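Local coordinates for protein N-acetyl-beta-D glucosaminidase (Rhizomucor miehei CAU432, PDB 4ZM6) that probably hydrolyses terminal N-acetylglucosamine residues as a family 3 beta-N-acetylglucosaminidase and carries a GCN5-related glucosamine N-acetyltransferase region that binds acetyl-CoA, at residues 574-586 / 594-606. Residues are numbered along the deposited sequence; the frame is centred on the assembly and turned at random.
Sequences LGLQRAKLQKHKV and IVGFVATQIVVVD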
loop_
_atom_site.group_PDB
_atom_site.type_symbol
_atom_site.label_atom_id
_atom_site.label_comp_id
_atom_site.label_asym_id
_atom_site.label_seq_id
_atom_site.Cartn_x
_atom_site.Cartn_y
_atom_site.Cartn_z
ATOM N N LEU A 574 15.711 -17.137 -15.501
ATOM C CA LEU A 574 16.391 -17.772 -14.382
ATOM C C LEU A 574 16.962 -16.720 -13.423
ATOM O O LEU A 574 16.662 -16.741 -12.222
ATOM C CB LEU A 574 17.507 -18.688 -14.897
ATOM C CG LEU A 574 18.346 -19.421 -13.849
ATOM C CD1 LEU A 574 17.510 -20.432 -13.077
ATOM C CD2 LEU A 574 19.529 -20.099 -14.518
ATOM N N GLY A 575 17.781 -15.811 -13.966
ATOM C CA GLY A 575 18.346 -14.705 -13.201
ATOM C C GLY A 575 17.259 -14.047 -12.377
ATOM O O GLY A 575 17.401 -13.892 -11.163
ATOM N N LEU A 576 16.145 -13.711 -13.028
ATOM C CA LEU A 576 15.088 -12.911 -12.397
ATOM C C LEU A 576 14.205 -13.680 -11.417
ATOM O O LEU A 576 13.943 -13.197 -10.310
ATOM C CB LEU A 576 14.221 -12.235 -13.457
ATOM C CG LEU A 576 14.966 -11.249 -14.364
ATOM C CD1 LEU A 576 14.031 -10.685 -15.423
ATOM C CD2 LEU A 576 15.611 -10.128 -13.558
ATOM N N GLN A 577 13.756 -14.871 -11.799
ATOM C CA GLN A 577 12.839 -15.627 -10.942
ATOM C C GLN A 577 13.499 -16.157 -9.659
ATOM O O GLN A 577 12.825 -16.301 -8.647
ATOM C CB GLN A 577 12.173 -16.765 -11.723
ATOM C CG GLN A 577 11.352 -16.319 -12.933
ATOM C CD GLN A 577 10.521 -15.070 -12.681
ATOM O OE1 GLN A 577 10.648 -14.064 -13.397
ATOM N NE2 GLN A 577 9.674 -15.121 -11.662
ATOM N N ARG A 578 14.806 -16.412 -9.693
ATOM C CA ARG A 578 15.530 -16.953 -8.535
ATOM C C ARG A 578 16.005 -15.889 -7.532
ATOM O O ARG A 578 16.500 -16.228 -6.451
ATOM C CB ARG A 578 16.743 -17.771 -9.000
ATOM C CG ARG A 578 16.409 -19.025 -9.792
ATOM C CD ARG A 578 15.758 -20.121 -8.951
ATOM N NE ARG A 578 16.610 -20.632 -7.868
ATOM C CZ ARG A 578 16.371 -21.748 -7.172
ATOM N NH1 ARG A 578 15.311 -22.509 -7.433
ATOM N NH2 ARG A 578 17.200 -22.123 -6.208
ATOM N N ALA A 579 15.874 -14.614 -7.888
ATOM C CA ALA A 579 16.294 -13.524 -7.007
ATOM C C ALA A 579 15.534 -13.586 -5.693
ATOM O O ALA A 579 14.318 -13.752 -5.693
ATOM C CB ALA A 579 16.065 -12.178 -7.680
ATOM N N LYS A 580 16.264 -13.465 -4.585
ATOM C CA LYS A 580 15.682 -13.535 -3.244
ATOM C C LYS A 580 15.029 -12.217 -2.872
ATOM O O LYS A 580 15.553 -11.149 -3.189
ATOM C CB LYS A 580 16.759 -13.847 -2.202
ATOM C CG LYS A 580 17.275 -15.275 -2.207
ATOM C CD LYS A 580 18.102 -15.548 -0.956
ATOM C CE LYS A 580 18.657 -16.966 -0.930
ATOM N NZ LYS A 580 17.594 -18.009 -1.011
ATOM N N LEU A 581 13.899 -12.288 -2.172
ATOM C CA LEU A 581 13.177 -11.082 -1.771
ATOM C C LEU A 581 13.174 -10.097 -2.925
ATOM O O LEU A 581 13.492 -8.926 -2.761
ATOM C CB LEU A 581 13.833 -10.445 -0.544
ATOM C CG LEU A 581 13.878 -11.320 0.707
ATOM C CD1 LEU A 581 14.620 -10.609 1.824
ATOM C CD2 LEU A 581 12.475 -11.701 1.144
ATOM N N GLN A 582 12.820 -10.594 -4.100
ATOM C CA GLN A 582 12.943 -9.820 -5.316
ATOM C C GLN A 582 11.982 -8.655 -5.308
ATOM O O GLN A 582 10.957 -8.691 -4.635
ATOM C CB GLN A 582 12.677 -10.690 -6.551
ATOM C CG GLN A 582 11.231 -11.130 -6.736
ATOM C CD GLN A 582 11.017 -11.853 -8.046
ATOM O OE1 GLN A 582 10.180 -11.459 -8.857
ATOM N NE2 GLN A 582 11.787 -12.908 -8.269
ATOM N N LYS A 583 12.336 -7.622 -6.062
ATOM C CA LYS A 583 11.408 -6.553 -6.390
ATOM C C LYS A 583 11.853 -5.903 -7.691
ATOM O O LYS A 583 12.651 -4.976 -7.679
ATOM C CB LYS A 583 11.327 -5.530 -5.257
ATOM C CG LYS A 583 10.290 -4.452 -5.490
ATOM C CD LYS A 583 8.868 -4.983 -5.363
ATOM C CE LYS A 583 8.363 -4.856 -3.936
ATOM N NZ LYS A 583 7.009 -5.450 -3.767
ATOM N N HIS A 584 11.339 -6.414 -8.807
ATOM C CA HIS A 584 11.668 -5.897 -10.128
ATOM C C HIS A 584 10.575 -4.957 -10.613
ATOM O O HIS A 584 9.400 -5.131 -10.282
ATOM C CB HIS A 584 11.843 -7.041 -11.123
ATOM C CG HIS A 584 12.711 -8.148 -10.615
ATOM N ND1 HIS A 584 12.664 -9.428 -11.119
ATOM C CD2 HIS A 584 13.627 -8.169 -9.621
ATOM C CE1 HIS A 584 13.529 -10.183 -10.471
ATOM N NE2 HIS A 584 14.126 -9.444 -9.557
ATOM N N LYS A 585 10.973 -3.960 -11.396
ATOM C CA LYS A 585 10.056 -2.941 -11.893
ATOM C C LYS A 585 10.340 -2.679 -13.365
ATOM O O LYS A 585 11.473 -2.840 -13.820
ATOM C CB LYS A 585 10.241 -1.624 -11.126
ATOM C CG LYS A 585 10.336 -1.723 -9.608
ATOM C CD LYS A 585 8.962 -1.641 -8.967
ATOM C CE LYS A 585 9.069 -1.461 -7.464
ATOM N NZ LYS A 585 7.740 -1.607 -6.816
ATOM N N VAL A 586 9.316 -2.258 -14.098
ATOM C CA VAL A 586 9.490 -1.804 -15.478
ATOM C C VAL A 586 9.024 -0.358 -15.584
ATOM O O VAL A 586 8.288 0.123 -14.725
ATOM C CB VAL A 586 8.718 -2.683 -16.493
ATOM C CG1 VAL A 586 9.164 -4.135 -16.393
ATOM C CG2 VAL A 586 7.208 -2.574 -16.306
ATOM N N ILE A 594 6.844 -0.882 -22.772
ATOM C CA ILE A 594 7.951 -0.987 -21.831
ATOM C C ILE A 594 9.186 -0.318 -22.428
ATOM O O ILE A 594 9.578 -0.616 -23.558
ATOM C CB ILE A 594 8.229 -2.460 -21.461
ATOM C CG1 ILE A 594 7.025 -3.023 -20.694
ATOM C CG2 ILE A 594 9.507 -2.583 -20.640
ATOM C CD1 ILE A 594 7.146 -4.480 -20.304
ATOM N N VAL A 595 9.772 0.604 -21.668
ATOM C CA VAL A 595 10.932 1.372 -22.125
ATOM C C VAL A 595 12.177 1.171 -21.261
ATOM O O VAL A 595 13.295 1.331 -21.746
ATOM C CB VAL A 595 10.603 2.876 -22.238
ATOM C CG1 VAL A 595 9.628 3.101 -23.381
ATOM C CG2 VAL A 595 10.033 3.430 -20.935
ATOM N N GLY A 596 11.990 0.820 -19.994
ATOM C CA GLY A 596 13.110 0.489 -19.118
ATOM C C GLY A 596 12.768 -0.593 -18.113
ATOM O O GLY A 596 11.594 -0.863 -17.839
ATOM N N PHE A 597 13.808 -1.197 -17.551
ATOM C CA PHE A 597 13.654 -2.276 -16.593
ATOM C C PHE A 597 14.708 -2.160 -15.498
ATOM O O PHE A 597 15.838 -1.753 -15.758
ATOM C CB PHE A 597 13.782 -3.621 -17.321
ATOM C CG PHE A 597 13.883 -4.804 -16.404
ATOM C CD1 PHE A 597 12.746 -5.378 -15.873
ATOM C CD2 PHE A 597 15.119 -5.335 -16.069
ATOM C CE1 PHE A 597 12.832 -6.465 -15.022
ATOM C CE2 PHE A 597 15.216 -6.419 -15.218
ATOM C CZ PHE A 597 14.068 -6.986 -14.694
ATOM N N VAL A 598 14.327 -2.528 -14.278
ATOM C CA VAL A 598 15.273 -2.643 -13.175
ATOM C C VAL A 598 15.038 -3.951 -12.405
ATOM O O VAL A 598 13.892 -4.335 -12.156
ATOM C CB VAL A 598 15.190 -1.421 -12.232
ATOM C CG1 VAL A 598 13.856 -1.371 -11.503
ATOM C CG2 VAL A 598 16.342 -1.415 -11.237
ATOM N N ALA A 599 16.132 -4.627 -12.048
ATOM C CA ALA A 599 16.088 -5.852 -11.249
ATOM C C ALA A 599 16.765 -5.608 -9.913
ATOM O O ALA A 599 17.658 -4.770 -9.809
ATOM C CB ALA A 599 16.776 -6.984 -11.980
ATOM N N THR A 600 16.383 -6.398 -8.916
ATOM C CA THR A 600 16.598 -6.049 -7.516
ATOM C C THR A 600 16.371 -7.253 -6.595
ATOM O O THR A 600 15.400 -7.987 -6.752
ATOM C CB THR A 600 15.654 -4.887 -7.118
ATOM O OG1 THR A 600 16.346 -3.647 -7.254
ATOM C CG2 THR A 600 15.146 -5.003 -5.683
ATOM N N GLN A 601 17.270 -7.438 -5.633
ATOM C CA GLN A 601 17.119 -8.477 -4.617
ATOM C C GLN A 601 17.707 -8.011 -3.290
ATOM O O GLN A 601 18.503 -7.071 -3.254
ATOM C CB GLN A 601 17.747 -9.805 -5.084
ATOM C CG GLN A 601 19.263 -9.944 -4.991
ATOM C CD GLN A 601 19.723 -11.401 -5.085
ATOM O OE1 GLN A 601 18.915 -12.319 -5.247
ATOM N NE2 GLN A 601 21.028 -11.616 -4.977
ATOM N N ILE A 602 17.289 -8.653 -2.202
ATOM C CA ILE A 602 17.802 -8.344 -0.869
ATOM C C ILE A 602 18.326 -9.624 -0.229
ATOM O O ILE A 602 17.623 -10.635 -0.177
ATOM C CB ILE A 602 16.724 -7.700 0.031
ATOM C CG1 ILE A 602 16.417 -6.283 -0.448
ATOM C CG2 ILE A 602 17.180 -7.654 1.486
ATOM C CD1 ILE A 602 15.186 -5.669 0.189
ATOM N N VAL A 603 19.561 -9.559 0.256
ATOM C CA VAL A 603 20.248 -10.705 0.840
ATOM C C VAL A 603 20.769 -10.315 2.215
ATOM O O VAL A 603 21.135 -9.165 2.442
ATOM C CB VAL A 603 21.420 -11.151 -0.063
ATOM C CG1 VAL A 603 22.384 -12.068 0.677
ATOM C CG2 VAL A 603 20.887 -11.840 -1.307
ATOM N N VAL A 604 20.800 -11.277 3.130
ATOM C CA VAL A 604 21.329 -11.051 4.470
ATOM C C VAL A 604 22.789 -11.519 4.568
ATOM O O VAL A 604 23.103 -12.660 4.231
ATOM C CB VAL A 604 20.477 -11.779 5.523
ATOM C CG1 VAL A 604 21.043 -11.542 6.911
ATOM C CG2 VAL A 604 19.030 -11.312 5.447
ATOM N N VAL A 605 23.665 -10.622 5.021
ATOM C CA VAL A 605 25.093 -10.912 5.228
ATOM C C VAL A 605 25.518 -10.335 6.581
ATOM O O VAL A 605 25.367 -9.136 6.820
ATOM C CB VAL A 605 25.972 -10.285 4.120
ATOM C CG1 VAL A 605 27.449 -10.566 4.373
ATOM C CG2 VAL A 605 25.553 -10.788 2.743
ATOM N N ASP A 606 26.040 -11.191 7.462
ATOM C CA ASP A 606 26.336 -10.826 8.861
ATOM C C ASP A 606 25.083 -10.365 9.624
ATOM O O ASP A 606 25.176 -9.705 10.657
ATOM C CB ASP A 606 27.436 -9.752 8.928
ATOM C CG ASP A 606 28.763 -10.237 8.367
ATOM O OD1 ASP A 606 29.434 -11.044 9.045
ATOM O OD2 ASP A 606 29.143 -9.799 7.259
#
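Two first torsions bring F597 and Q601 to their partners across the pair. With CG anti to its own backbone N (chi1 170°), F597 sends its ring between V586 and L576: V586 CG1 meets the ring edge in plane, 3.8 Å from F597 CD1, while L576, arriving from the opposite direction, sets CD2 3.7 Å from F597 CZ. Q601 places CG between its backbone N and carbonyl carbon (chi1 79°) and then runs extended, which carries OE1 to K580 N at 3.0 Å, the donor slightly tilted from the carbonyl plane. The amide is gripped at both ends, because Q601 NE2 bonds Q612 OE1 and Y653 O.

Backbone evidence defines an antiparallel hairpin. K585 and V598 form a hydrogen-bonded pair, V598 N to K585 O (2.9 Å) being nearly straight at 171°; V586 and F597 form the next, non-hydrogen-bonded pair. Beyond the regular ladder the loop before strand 585-588 is still tied to strand 594-605 by K583 N to T600 O and I602 N to K580 O, both 3.2 Å. A599 CB sits over one face of the H584 ring, offset toward its rim. K585 CB lies alongside V598 CG1 at 3.6 Å, whereas the lysine amine leaves to a salt bridge with D543.

Strand 594-605 opens with a classic bulge, V595 and G596 both facing A587. V598 lies near L616, an acetyl-CoA-binding residue, placing the hairpin beside the acetyl-CoA site of this GNAT domain. Within the mixed sheet, strand 585-588 runs between 540-543 and 594-605; helix 546-561 packs on F597 and I594, helix 627-642 on T600 and I602.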